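PDB 6BA9: iron aquisition yersiniabactin synthesis enzyme, YbtT from Escherichia coli, which acts as a low-specificity type II thioesterase that maintains production of the metallophore yersiniabactin, probably by hydrolysing stalled thioester intermediates off the synthetase. Local coordinates for residues V18-A23 against A93-E98; N72-S77 against L84-H89; R101-E104 against A109-G112; L191-S196 against R234-Q239. The protein carries 1 engineered substitution. One frame throughout, in Å; residues are numbered along the deposited sequence.

Contact 1: V18-A23 against A93-E98; sequences VMCPFA and AQVAFE
Cys20 meets Val95 and Ala96 with its sulfur, and these three buried residues make the contact. Cys20 is the last residue of strand 16-20. Its SG lies anti to the carbonyl carbon and beside the backbone N (chi1 -66°), a rotamer that brings the sulfur onto segment 93-98 of helix 91-105. The nearest atom there is a backbone one: Cys20 SG lies 4.0 Å from Ala96 N. The sheet-facing methyl of Ala96 sits beside the sulfur, with Cys20 SG to Ala96 CB at 4.2 Å. The isopropyl group of Val95 meets the same sulfur with a single branch, Val95 CG1 being 4.2 Å from Cys20 SG. That branch is the one anti to the valine N. The sulfur therefore rests against two consecutive residues of the helix, and the contact is apolar packing. Small side chains suit this spacing: the CA atoms of Cys20 and Ala96 are 6.3 Å apart.

Around it, Cys20 also packs on Leu70 of helix 63-77 and on Val46 of the neighbouring strand 42-46. Val95 touches Ile63 of helix 63-77. The sulfur thus helps fill the seam where two helices lie on one face of the sheet. Strand 16-20 itself is held between strands 42-46 and 84-89, with backbone hydrogen bonds from Met19 to Ser44 and from Cys20 to Ala87.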
loop_
_atom_site.group_PDB
_atom_site.type_symbol
_atom_site.label_atom_id
_atom_site.label_comp_id
_atom_site.label_asym_id
_atom_site.label_seq_id
_atom_site.Cartn_x
_atom_site.Cartn_y
_atom_site.Cartn_z
ATOM N N VAL A 18 6.954 -6.085 3.931
ATOM C CA VAL A 18 5.553 -6.041 4.340
ATOM C C VAL A 18 4.808 -5.115 3.388
ATOM O O VAL A 18 5.150 -3.927 3.270
ATOM C CB VAL A 18 5.433 -5.559 5.791
ATOM C CG1 VAL A 18 3.963 -5.386 6.207
ATOM C CG2 VAL A 18 6.118 -6.534 6.732
ATOM N N MET A 19 3.808 -5.658 2.697
ATOM C CA MET A 19 3.084 -4.941 1.662
ATOM C C MET A 19 1.697 -4.541 2.132
ATOM O O MET A 19 0.897 -5.405 2.515
ATOM C CB MET A 19 2.942 -5.813 0.413
ATOM C CG MET A 19 2.131 -5.179 -0.697
ATOM S SD MET A 19 2.996 -3.809 -1.461
ATOM C CE MET A 19 1.783 -3.320 -2.666
ATOM N N CYS A 20 1.364 -3.260 1.990
ATOM C CA CYS A 20 0.043 -2.708 2.271
ATOM C C CYS A 20 -0.757 -2.609 0.974
ATOM O O CYS A 20 -0.275 -2.010 -0.011
ATOM C CB CYS A 20 0.194 -1.318 2.885
ATOM S SG CYS A 20 0.982 -1.355 4.512
ATOM N N PRO A 21 -1.964 -3.160 0.921
ATOM C CA PRO A 21 -2.713 -3.210 -0.337
ATOM C C PRO A 21 -3.454 -1.909 -0.645
ATOM O O PRO A 21 -3.573 -0.993 0.175
ATOM C CB PRO A 21 -3.688 -4.359 -0.085
ATOM C CG PRO A 21 -3.980 -4.266 1.360
ATOM C CD PRO A 21 -2.638 -3.922 1.983
ATOM N N PHE A 22 -3.964 -1.842 -1.873
ATOM C CA PHE A 22 -4.806 -0.751 -2.328
ATOM C C PHE A 22 -6.219 -0.868 -1.730
ATOM O O PHE A 22 -6.594 -1.874 -1.109
ATOM C CB PHE A 22 -4.847 -0.737 -3.861
ATOM C CG PHE A 22 -5.085 -2.095 -4.472
ATOM C CD1 PHE A 22 -4.028 -2.849 -4.952
ATOM C CD2 PHE A 22 -6.368 -2.624 -4.534
ATOM C CE1 PHE A 22 -4.246 -4.117 -5.507
ATOM C CE2 PHE A 22 -6.587 -3.890 -5.087
ATOM C CZ PHE A 22 -5.529 -4.622 -5.565
ATOM N N ALA A 23 -6.997 0.194 -1.905
ATOM C CA ALA A 23 -8.375 0.214 -1.415
ATOM C C ALA A 23 -9.178 -0.876 -2.109
ATOM O O ALA A 23 -9.086 -1.059 -3.327
ATOM C CB ALA A 23 -9.013 1.573 -1.693
ATOM N N ALA A 93 0.105 2.827 0.169
ATOM C CA ALA A 93 1.276 3.684 0.349
ATOM C C ALA A 93 1.073 4.663 1.499
ATOM O O ALA A 93 2.019 4.979 2.224
ATOM C CB ALA A 93 1.581 4.443 -0.941
ATOM N N GLN A 94 -0.151 5.155 1.676
ATOM C CA GLN A 94 -0.441 6.075 2.766
ATOM C C GLN A 94 -0.275 5.374 4.102
ATOM O O GLN A 94 0.318 5.918 5.033
ATOM C CB GLN A 94 -1.856 6.631 2.635
ATOM C CG GLN A 94 -2.150 7.360 1.326
ATOM C CD GLN A 94 -3.617 7.551 1.080
ATOM O OE1 GLN A 94 -4.445 6.755 1.531
ATOM N NE2 GLN A 94 -3.964 8.591 0.344
ATOM N N VAL A 95 -0.793 4.148 4.207
ATOM C CA VAL A 95 -0.638 3.379 5.436
ATOM C C VAL A 95 0.826 3.045 5.687
ATOM O O VAL A 95 1.310 3.158 6.820
ATOM C CB VAL A 95 -1.522 2.120 5.435
ATOM C CG1 VAL A 95 -1.296 1.332 6.719
ATOM C CG2 VAL A 95 -3.000 2.490 5.312
ATOM N N ALA A 96 1.553 2.635 4.648
ATOM C CA ALA A 96 2.964 2.298 4.798
ATOM C C ALA A 96 3.756 3.507 5.273
ATOM O O ALA A 96 4.600 3.382 6.165
ATOM C CB ALA A 96 3.526 1.789 3.470
ATOM N N PHE A 97 3.492 4.677 4.694
ATOM C CA PHE A 97 4.148 5.908 5.120
ATOM C C PHE A 97 3.870 6.211 6.588
ATOM O O PHE A 97 4.801 6.461 7.372
ATOM C CB PHE A 97 3.661 7.053 4.230
ATOM C CG PHE A 97 4.105 8.416 4.681
ATOM C CD1 PHE A 97 5.438 8.765 4.668
ATOM C CD2 PHE A 97 3.186 9.344 5.090
ATOM C CE1 PHE A 97 5.834 10.051 5.061
ATOM C CE2 PHE A 97 3.574 10.616 5.480
ATOM C CZ PHE A 97 4.895 10.958 5.467
ATOM N N GLU A 98 2.592 6.189 6.991
ATOM C CA GLU A 98 2.251 6.516 8.376
ATOM C C GLU A 98 2.773 5.463 9.350
ATOM O O GLU A 98 3.168 5.797 10.476
ATOM C CB GLU A 98 0.738 6.743 8.511
ATOM C CG GLU A 98 0.203 7.986 7.800
ATOM C CD GLU A 98 0.620 9.284 8.448
ATOM O OE1 GLU A 98 1.056 9.268 9.626
ATOM O OE2 GLU A 98 0.524 10.321 7.758
#

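Contact 2: N72-S77 against L84-H89; sequences NELEAS and LLLAGH
Leu74 reaches from the last turn of helix 63-77 toward strand 84-89 and overlaps two leucines with one methyl. Its CD1 is 3.8 Å from Leu86 CD2, and the two side chains run antiparallel alongside one another. The same Leu74 CD1 lies 4.3 Å from Leu84 CD2. The strand offers these methyls from residues two apart, which lie on the same face of the sheet. CG of Leu74 is anti to the carbonyl carbon, and the chain then runs on extended (chi2 178°). This sends CD1 out to meet the strand's methyls; the CA atoms of Leu74 and Leu84 are 9.2 Å apart. Purely hydrocarbon surfaces meet here, and all three residues are buried.

The end of the helix is tied off locally. Ser77 OG donates to Glu73 O at 2.9 Å, from above the carbonyl plane rather than along a lone pair.

Leu84 and Leu86 are shared with a second helix, since both also touch Leu103 of helix 91-105. On the strand's other face, Leu85 packs on Ala247 and Phe248 of helix 245-248. Strand 84-89 lies inside the sheet, bonded through its backbone to strand 16-20 and to strand 112-116.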
loop_
_atom_site.group_PDB
_atom_site.type_symbol
_atom_site.label_atom_id
_atom_site.label_comp_id
_atom_site.label_asym_id
_atom_site.label_seq_id
_atom_site.Cartn_x
_atom_site.Cartn_y
_atom_site.Cartn_z
ATOM N N ASN A 72 2.127 -1.158 15.722
ATOM C CA ASN A 72 2.174 -1.912 16.975
ATOM C C ASN A 72 2.427 -3.380 16.715
ATOM O O ASN A 72 3.250 -4.002 17.395
ATOM C CB ASN A 72 0.884 -1.735 17.769
ATOM C CG ASN A 72 0.703 -0.315 18.278
ATOM O OD1 ASN A 72 1.572 0.535 18.105
ATOM N ND2 ASN A 72 -0.442 -0.048 18.855
ATOM N N GLU A 73 1.761 -3.949 15.711
ATOM C CA GLU A 73 1.970 -5.354 15.398
ATOM C C GLU A 73 3.409 -5.623 14.985
ATOM O O GLU A 73 4.017 -6.605 15.432
ATOM C CB GLU A 73 1.006 -5.783 14.292
ATOM C CG GLU A 73 1.228 -7.218 13.823
ATOM C CD GLU A 73 0.134 -7.692 12.896
ATOM O OE1 GLU A 73 -1.050 -7.363 13.152
ATOM O OE2 GLU A 73 0.466 -8.376 11.905
ATOM N N LEU A 74 3.974 -4.771 14.136
ATOM C CA LEU A 74 5.342 -4.972 13.676
ATOM C C LEU A 74 6.339 -4.784 14.811
ATOM O O LEU A 74 7.304 -5.539 14.912
ATOM C CB LEU A 74 5.643 -4.063 12.485
ATOM C CG LEU A 74 4.804 -4.368 11.241
ATOM C CD1 LEU A 74 5.150 -3.401 10.159
ATOM C CD2 LEU A 74 5.002 -5.778 10.751
ATOM N N GLU A 75 6.131 -3.786 15.672
ATOM C CA GLU A 75 7.023 -3.610 16.815
ATOM C C GLU A 75 7.042 -4.846 17.700
ATOM O O GLU A 75 8.088 -5.187 18.271
ATOM C CB GLU A 75 6.602 -2.373 17.606
ATOM C CG GLU A 75 7.447 -2.118 18.852
ATOM C CD GLU A 75 7.148 -0.805 19.544
ATOM O OE1 GLU A 75 6.089 -0.184 19.296
ATOM O OE2 GLU A 75 8.005 -0.390 20.375
ATOM N N ALA A 76 5.893 -5.507 17.851
ATOM C CA ALA A 76 5.770 -6.680 18.704
ATOM C C ALA A 76 6.341 -7.931 18.058
ATOM O O ALA A 76 6.808 -8.826 18.774
ATOM C CB ALA A 76 4.297 -6.919 19.035
ATOM N N SER A 77 6.324 -8.021 16.722
ATOM C CA SER A 77 6.584 -9.280 16.035
ATOM C C SER A 77 7.864 -9.307 15.205
ATOM O O SER A 77 8.311 -10.402 14.851
ATOM C CB SER A 77 5.402 -9.642 15.125
ATOM O OG SER A 77 5.334 -8.788 14.001
ATOM N N LEU A 84 13.671 -4.574 7.932
ATOM C CA LEU A 84 12.257 -4.435 7.601
ATOM C C LEU A 84 12.103 -3.445 6.459
ATOM O O LEU A 84 12.615 -2.317 6.519
ATOM C CB LEU A 84 11.471 -3.944 8.816
ATOM C CG LEU A 84 9.987 -3.650 8.555
ATOM C CD1 LEU A 84 9.198 -4.923 8.262
ATOM C CD2 LEU A 84 9.383 -2.932 9.739
ATOM N N LEU A 85 11.392 -3.869 5.421
ATOM C CA LEU A 85 10.993 -3.008 4.316
ATOM C C LEU A 85 9.477 -2.869 4.312
ATOM O O LEU A 85 8.761 -3.876 4.343
ATOM C CB LEU A 85 11.458 -3.605 2.983
ATOM C CG LEU A 85 12.972 -3.840 2.842
ATOM C CD1 LEU A 85 13.262 -4.618 1.565
ATOM C CD2 LEU A 85 13.701 -2.523 2.819
ATOM N N LEU A 86 8.983 -1.638 4.307
ATOM C CA LEU A 86 7.550 -1.371 4.242
ATOM C C LEU A 86 7.206 -0.868 2.857
ATOM O O LEU A 86 7.872 0.036 2.355
ATOM C CB LEU A 86 7.150 -0.290 5.239
ATOM C CG LEU A 86 7.066 -0.721 6.685
ATOM C CD1 LEU A 86 7.003 0.520 7.589
ATOM C CD2 LEU A 86 5.837 -1.579 6.883
ATOM N N ALA A 87 6.192 -1.451 2.233
ATOM C CA ALA A 87 5.754 -1.057 0.902
ATOM C C ALA A 87 4.240 -0.895 0.879
ATOM O O ALA A 87 3.518 -1.536 1.644
ATOM C CB ALA A 87 6.141 -2.102 -0.132
ATOM N N GLY A 88 3.749 -0.048 -0.016
ATOM C CA GLY A 88 2.317 0.063 -0.226
ATOM C C GLY A 88 2.017 0.666 -1.571
ATOM O O GLY A 88 2.808 1.454 -2.100
ATOM N N HIS A 89 0.867 0.291 -2.134
ATOM C CA HIS A 89 0.390 0.795 -3.416
ATOM C C HIS A 89 -0.931 1.524 -3.206
ATOM O O HIS A 89 -1.846 0.997 -2.559
ATOM C CB HIS A 89 0.185 -0.359 -4.401
ATOM C CG HIS A 89 -0.111 0.085 -5.797
ATOM N ND1 HIS A 89 0.817 0.723 -6.603
ATOM C CD2 HIS A 89 -1.246 -0.011 -6.534
ATOM C CE1 HIS A 89 0.273 0.962 -7.784
ATOM N NE2 HIS A 89 -0.978 0.539 -7.764
#

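Contact 3: R101-E104 against A109-G112; sequences RLLE and APQG
Leu103 and Pro110 carry this contact, and it is the stem of the leucine, not its tip, that touches the ring. Leu103 CB lies 3.8 Å from Pro110 CG. The CD corner of the ring faces the helix backbone, with Pro110 CD 4.1 Å from Glu104 N. Leu103 has CG anti to its carbonyl carbon (chi1 -67°). Its CD1 methyl reaches Leu84 and Leu86 of strand 84-89, and the side chain also touches Ala71 of helix 63-77. The proline thus seals the base of a side chain whose end is in the core.

Glu104 behaves differently. Its chain is extended out to the carboxylate, which is bonded to Thr188 OG1 and Arg187 N. Its backbone joins the contact through a water, which donates to Glu104 O at 3.1 Å and accepts a weak bond from Ala109 N at 2.9 Å.

Ala109 has a left-handed backbone conformation, which helps turn the chain before Pro110. Gln111 then curls back on itself, with every side-chain torsion near -60°, and Gln111 NE2 donates to Ala109 O at 2.8 Å. That bond is bent, with an N-H...acceptor angle of 135°.

The segment 109-112 is the return leg from helix 91-105 to strand 112-116. With the parallel strand 84-89 before the helix, the arrangement is a beta-alpha-beta crossover, the repeated unit of the alpha/beta-hydrolase sheet.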
loop_
_atom_site.group_PDB
_atom_site.type_symbol
_atom_site.label_atom_id
_atom_site.label_comp_id
_atom_site.label_asym_id
_atom_site.label_seq_id
_atom_site.Cartn_x
_atom_site.Cartn_y
_atom_site.Cartn_z
ATOM N N ARG A 101 6.419 6.229 9.740
ATOM C CA ARG A 101 6.551 7.390 10.624
ATOM C C ARG A 101 6.571 6.949 12.081
ATOM O O ARG A 101 7.454 7.347 12.852
ATOM C CB ARG A 101 5.409 8.362 10.351
ATOM C CG ARG A 101 5.362 9.632 11.184
ATOM C CD ARG A 101 4.555 10.759 10.461
ATOM N NE ARG A 101 3.948 11.654 11.440
ATOM C CZ ARG A 101 2.662 12.004 11.487
ATOM N NH1 ARG A 101 1.793 11.567 10.585
ATOM N NH2 ARG A 101 2.244 12.824 12.450
ATOM N N LEU A 102 5.624 6.095 12.471
ATOM C CA LEU A 102 5.568 5.641 13.860
ATOM C C LEU A 102 6.798 4.820 14.228
ATOM O O LEU A 102 7.370 5.001 15.309
ATOM C CB LEU A 102 4.296 4.821 14.091
ATOM C CG LEU A 102 2.979 5.596 13.956
ATOM C CD1 LEU A 102 1.794 4.683 14.004
ATOM C CD2 LEU A 102 2.840 6.683 15.045
ATOM N N LEU A 103 7.231 3.906 13.362
ATOM C CA LEU A 103 8.365 3.047 13.679
ATOM C C LEU A 103 9.658 3.843 13.771
ATOM O O LEU A 103 10.490 3.599 14.661
ATOM C CB LEU A 103 8.501 1.934 12.652
ATOM C CG LEU A 103 7.353 0.942 12.682
ATOM C CD1 LEU A 103 7.588 -0.066 11.586
ATOM C CD2 LEU A 103 7.218 0.246 14.026
ATOM N N GLU A 104 9.844 4.795 12.857
ATOM C CA GLU A 104 11.029 5.651 12.894
ATOM C C GLU A 104 11.060 6.469 14.177
ATOM O O GLU A 104 12.109 6.555 14.838
ATOM C CB GLU A 104 11.036 6.558 11.650
ATOM C CG GLU A 104 12.274 7.381 11.463
ATOM C CD GLU A 104 12.229 8.129 10.138
ATOM O OE1 GLU A 104 11.893 7.503 9.106
ATOM O OE2 GLU A 104 12.487 9.337 10.166
ATOM N N ALA A 109 13.880 2.031 13.257
ATOM C CA ALA A 109 14.793 2.056 12.122
ATOM C C ALA A 109 14.370 1.064 11.047
ATOM O O ALA A 109 15.120 0.126 10.750
ATOM C CB ALA A 109 16.215 1.730 12.596
ATOM N N PRO A 110 13.198 1.219 10.444
ATOM C CA PRO A 110 12.916 0.454 9.214
ATOM C C PRO A 110 14.022 0.703 8.192
ATOM O O PRO A 110 14.593 1.788 8.133
ATOM C CB PRO A 110 11.575 1.018 8.728
ATOM C CG PRO A 110 11.035 1.831 9.855
ATOM C CD PRO A 110 12.192 2.256 10.713
ATOM N N GLN A 111 14.342 -0.310 7.394
ATOM C CA GLN A 111 15.432 -0.182 6.433
ATOM C C GLN A 111 15.008 0.426 5.107
ATOM O O GLN A 111 15.865 0.895 4.348
ATOM C CB GLN A 111 16.097 -1.541 6.206
ATOM C CG GLN A 111 16.667 -2.106 7.501
ATOM C CD GLN A 111 17.682 -1.188 8.131
ATOM O OE1 GLN A 111 18.745 -0.944 7.566
ATOM N NE2 GLN A 111 17.352 -0.652 9.314
ATOM N N GLY A 112 13.724 0.470 4.806
ATOM C CA GLY A 112 13.304 1.026 3.547
ATOM C C GLY A 112 11.806 1.204 3.512
ATOM O O GLY A 112 11.080 0.453 4.184
HETATM O O HOH W 1 14.524 4.774 14.088
#

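Contact 4: L191-S196 against R234-Q239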
loop_
_atom_site.group_PDB
_atom_site.type_symbol
_atom_site.label_atom_id
_atom_site.label_comp_id
_atom_site.label_asym_id
_atom_site.label_seq_id
_atom_site.Cartn_x
_atom_site.Cartn_y
_atom_site.Cartn_z
ATOM N N LEU A 191 11.850 4.729 -1.774
ATOM C CA LEU A 191 11.758 4.558 -3.209
ATOM C C LEU A 191 10.345 4.899 -3.646
ATOM O O LEU A 191 9.374 4.422 -3.041
ATOM C CB LEU A 191 12.054 3.112 -3.577
ATOM C CG LEU A 191 11.817 2.681 -5.020
ATOM C CD1 LEU A 191 12.743 3.451 -5.991
ATOM C CD2 LEU A 191 12.023 1.179 -5.159
ATOM N N LEU A 192 10.227 5.718 -4.682
ATOM C CA LEU A 192 8.958 6.095 -5.275
ATOM C C LEU A 192 8.801 5.356 -6.593
ATOM O O LEU A 192 9.712 5.385 -7.434
ATOM C CB LEU A 192 8.929 7.600 -5.550
ATOM C CG LEU A 192 9.173 8.545 -4.370
ATOM C CD1 LEU A 192 9.104 10.001 -4.810
ATOM C CD2 LEU A 192 8.201 8.304 -3.245
ATOM N N LEU A 193 7.663 4.684 -6.760
ATOM C CA LEU A 193 7.322 3.975 -7.980
ATOM C C LEU A 193 6.041 4.554 -8.557
ATOM O O LEU A 193 5.111 4.915 -7.819
ATOM C CB LEU A 193 7.124 2.480 -7.699
ATOM C CG LEU A 193 8.322 1.704 -7.168
ATOM C CD1 LEU A 193 7.922 0.265 -6.930
ATOM C CD2 LEU A 193 9.483 1.776 -8.142
ATOM N N CYS A 194 5.989 4.630 -9.880
ATOM C CA CYS A 194 4.764 4.988 -10.584
ATOM C C CYS A 194 4.669 4.152 -11.854
ATOM O O CYS A 194 5.639 3.511 -12.279
ATOM C CB CYS A 194 4.673 6.490 -10.854
ATOM S SG CYS A 194 5.843 7.086 -12.108
ATOM N N GLY A 195 3.481 4.162 -12.444
ATOM C CA GLY A 195 3.206 3.390 -13.644
ATOM C C GLY A 195 3.149 4.256 -14.891
ATOM O O GLY A 195 2.551 5.326 -14.888
ATOM N N SER A 196 3.757 3.756 -15.971
ATOM C CA SER A 196 3.817 4.530 -17.213
ATOM C C SER A 196 2.435 4.946 -17.692
ATOM O O SER A 196 2.270 6.037 -18.258
ATOM C CB SER A 196 4.505 3.711 -18.310
ATOM O OG SER A 196 3.843 2.493 -18.581
ATOM N N ARG A 234 7.323 -8.862 -11.776
ATOM C CA ARG A 234 8.764 -9.002 -11.950
ATOM C C ARG A 234 9.455 -7.642 -11.939
ATOM O O ARG A 234 10.475 -7.462 -11.270
ATOM C CB ARG A 234 9.075 -9.788 -13.226
ATOM C CG ARG A 234 8.648 -11.242 -13.121
ATOM C CD ARG A 234 9.124 -12.103 -14.281
ATOM N NE ARG A 234 8.320 -13.320 -14.365
ATOM C CZ ARG A 234 8.610 -14.476 -13.773
ATOM N NH1 ARG A 234 9.716 -14.624 -13.048
ATOM N NH2 ARG A 234 7.780 -15.503 -13.919
ATOM N N SER A 235 8.891 -6.657 -12.649
ATOM C CA SER A 235 9.458 -5.311 -12.646
ATOM C C SER A 235 9.358 -4.666 -11.262
ATOM O O SER A 235 10.302 -4.003 -10.802
ATOM C CB SER A 235 8.742 -4.453 -13.688
ATOM O OG SER A 235 8.900 -4.992 -14.990
ATOM N N PHE A 236 8.211 -4.836 -10.596
ATOM C CA PHE A 236 7.994 -4.251 -9.272
ATOM C C PHE A 236 9.039 -4.747 -8.279
ATOM O O PHE A 236 9.725 -3.953 -7.626
ATOM C CB PHE A 236 6.565 -4.614 -8.844
ATOM C CG PHE A 236 6.111 -4.031 -7.518
ATOM C CD1 PHE A 236 5.686 -2.716 -7.422
ATOM C CD2 PHE A 236 6.033 -4.839 -6.383
ATOM C CE1 PHE A 236 5.234 -2.212 -6.216
ATOM C CE2 PHE A 236 5.587 -4.331 -5.176
ATOM C CZ PHE A 236 5.193 -3.020 -5.097
ATOM N N PHE A 237 9.196 -6.062 -8.163
ATOM C CA PHE A 237 10.179 -6.590 -7.222
ATOM C C PHE A 237 11.608 -6.291 -7.639
ATOM O O PHE A 237 12.447 -6.047 -6.770
ATOM C CB PHE A 237 9.943 -8.073 -6.935
ATOM C CG PHE A 237 8.700 -8.306 -6.116
ATOM C CD1 PHE A 237 8.684 -7.986 -4.764
ATOM C CD2 PHE A 237 7.550 -8.789 -6.694
ATOM C CE1 PHE A 237 7.541 -8.173 -4.007
ATOM C CE2 PHE A 237 6.417 -8.978 -5.952
ATOM C CZ PHE A 237 6.410 -8.665 -4.600
ATOM N N THR A 238 11.902 -6.283 -8.940
ATOM C CA THR A 238 13.237 -5.907 -9.391
ATOM C C THR A 238 13.622 -4.530 -8.874
ATOM O O THR A 238 14.731 -4.334 -8.358
ATOM C CB THR A 238 13.304 -5.928 -10.914
ATOM O OG1 THR A 238 13.108 -7.261 -11.366
ATOM C CG2 THR A 238 14.662 -5.428 -11.380
ATOM N N GLN A 239 12.713 -3.556 -8.991
ATOM C CA GLN A 239 13.077 -2.208 -8.575
ATOM C C GLN A 239 13.230 -2.119 -7.067
ATOM O O GLN A 239 14.095 -1.397 -6.570
ATOM C CB GLN A 239 12.064 -1.192 -9.098
ATOM C CG GLN A 239 12.041 -1.103 -10.610
ATOM C CD GLN A 239 13.409 -0.799 -11.199
ATOM O OE1 GLN A 239 14.189 -0.052 -10.625
ATOM N NE2 GLN A 239 13.713 -1.412 -12.340
#
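Leu193 touches the helix with both of its methyls. CD1 meets the Phe236 ring obliquely, with Leu193 CD1 to Phe236 CE1 at 3.7 Å, and the two side chains lie roughly perpendicular. CD2 goes to the stem of the next residue on this side of the helix, with Leu193 CD2 to Gln239 CB at 4.0 Å. Two residues back along the strand, Leu191 CD2 meets a backbone oxygen, Gln239 O, at 3.6 Å. That oxygen is also hydrogen-bonded to His243 ND1.

The Phe236 ring is brought to the leucine by a first torsion that sets CG anti to the backbone N (chi1 -177°). Tyr228 and Pro229 of helix 228-231 pack against it, and Ser116 of strand 112-116 does too. Tyr228 touches Leu193 as well. Phe236 CD2 also stands over the centre of the Phe237 ring, 4.1 Å above its plane. Farther out, Arg234 O takes two bonds from Thr238, from the backbone N and, at 2.6 Å, from OG1, which arrive from opposite faces of its plane.

The axes of strand 191-195 and helix 234-239 run nearly antiparallel, at 162°, with a closest approach of 10.6 Å. Helix 233-243 comes after the last strand, 216-222, and the short helix 228-231, and lies back across strand 190-195. A helix covering the sheet after the last strand is a regular element of the alpha/beta-hydrolase fold.

In the fold
All four contacts lie in one alpha/beta-hydrolase domain, tied together by its central sheet. Contacts 1 and 2 use neighbouring strands, 16-20 and 84-89, and their centres are about 10 Å apart. Along the chain, contact 2 falls between the two segments of contact 1. Contact 3 follows, sharing helix 91-105 with contact 1, and its centre lies about 8 Å from that of contact 2. Contact 4 comes last, its centre about 15 to 21 Å from theirs, on the opposite face of the sheet; Met19 touches Phe236 there. Contacts 1 to 3 pack strand 84-89 and helix 91-105 against their neighbours. The turn between them matches the family's nucleophile elbow, where an engineered alanine probably replaces the serine.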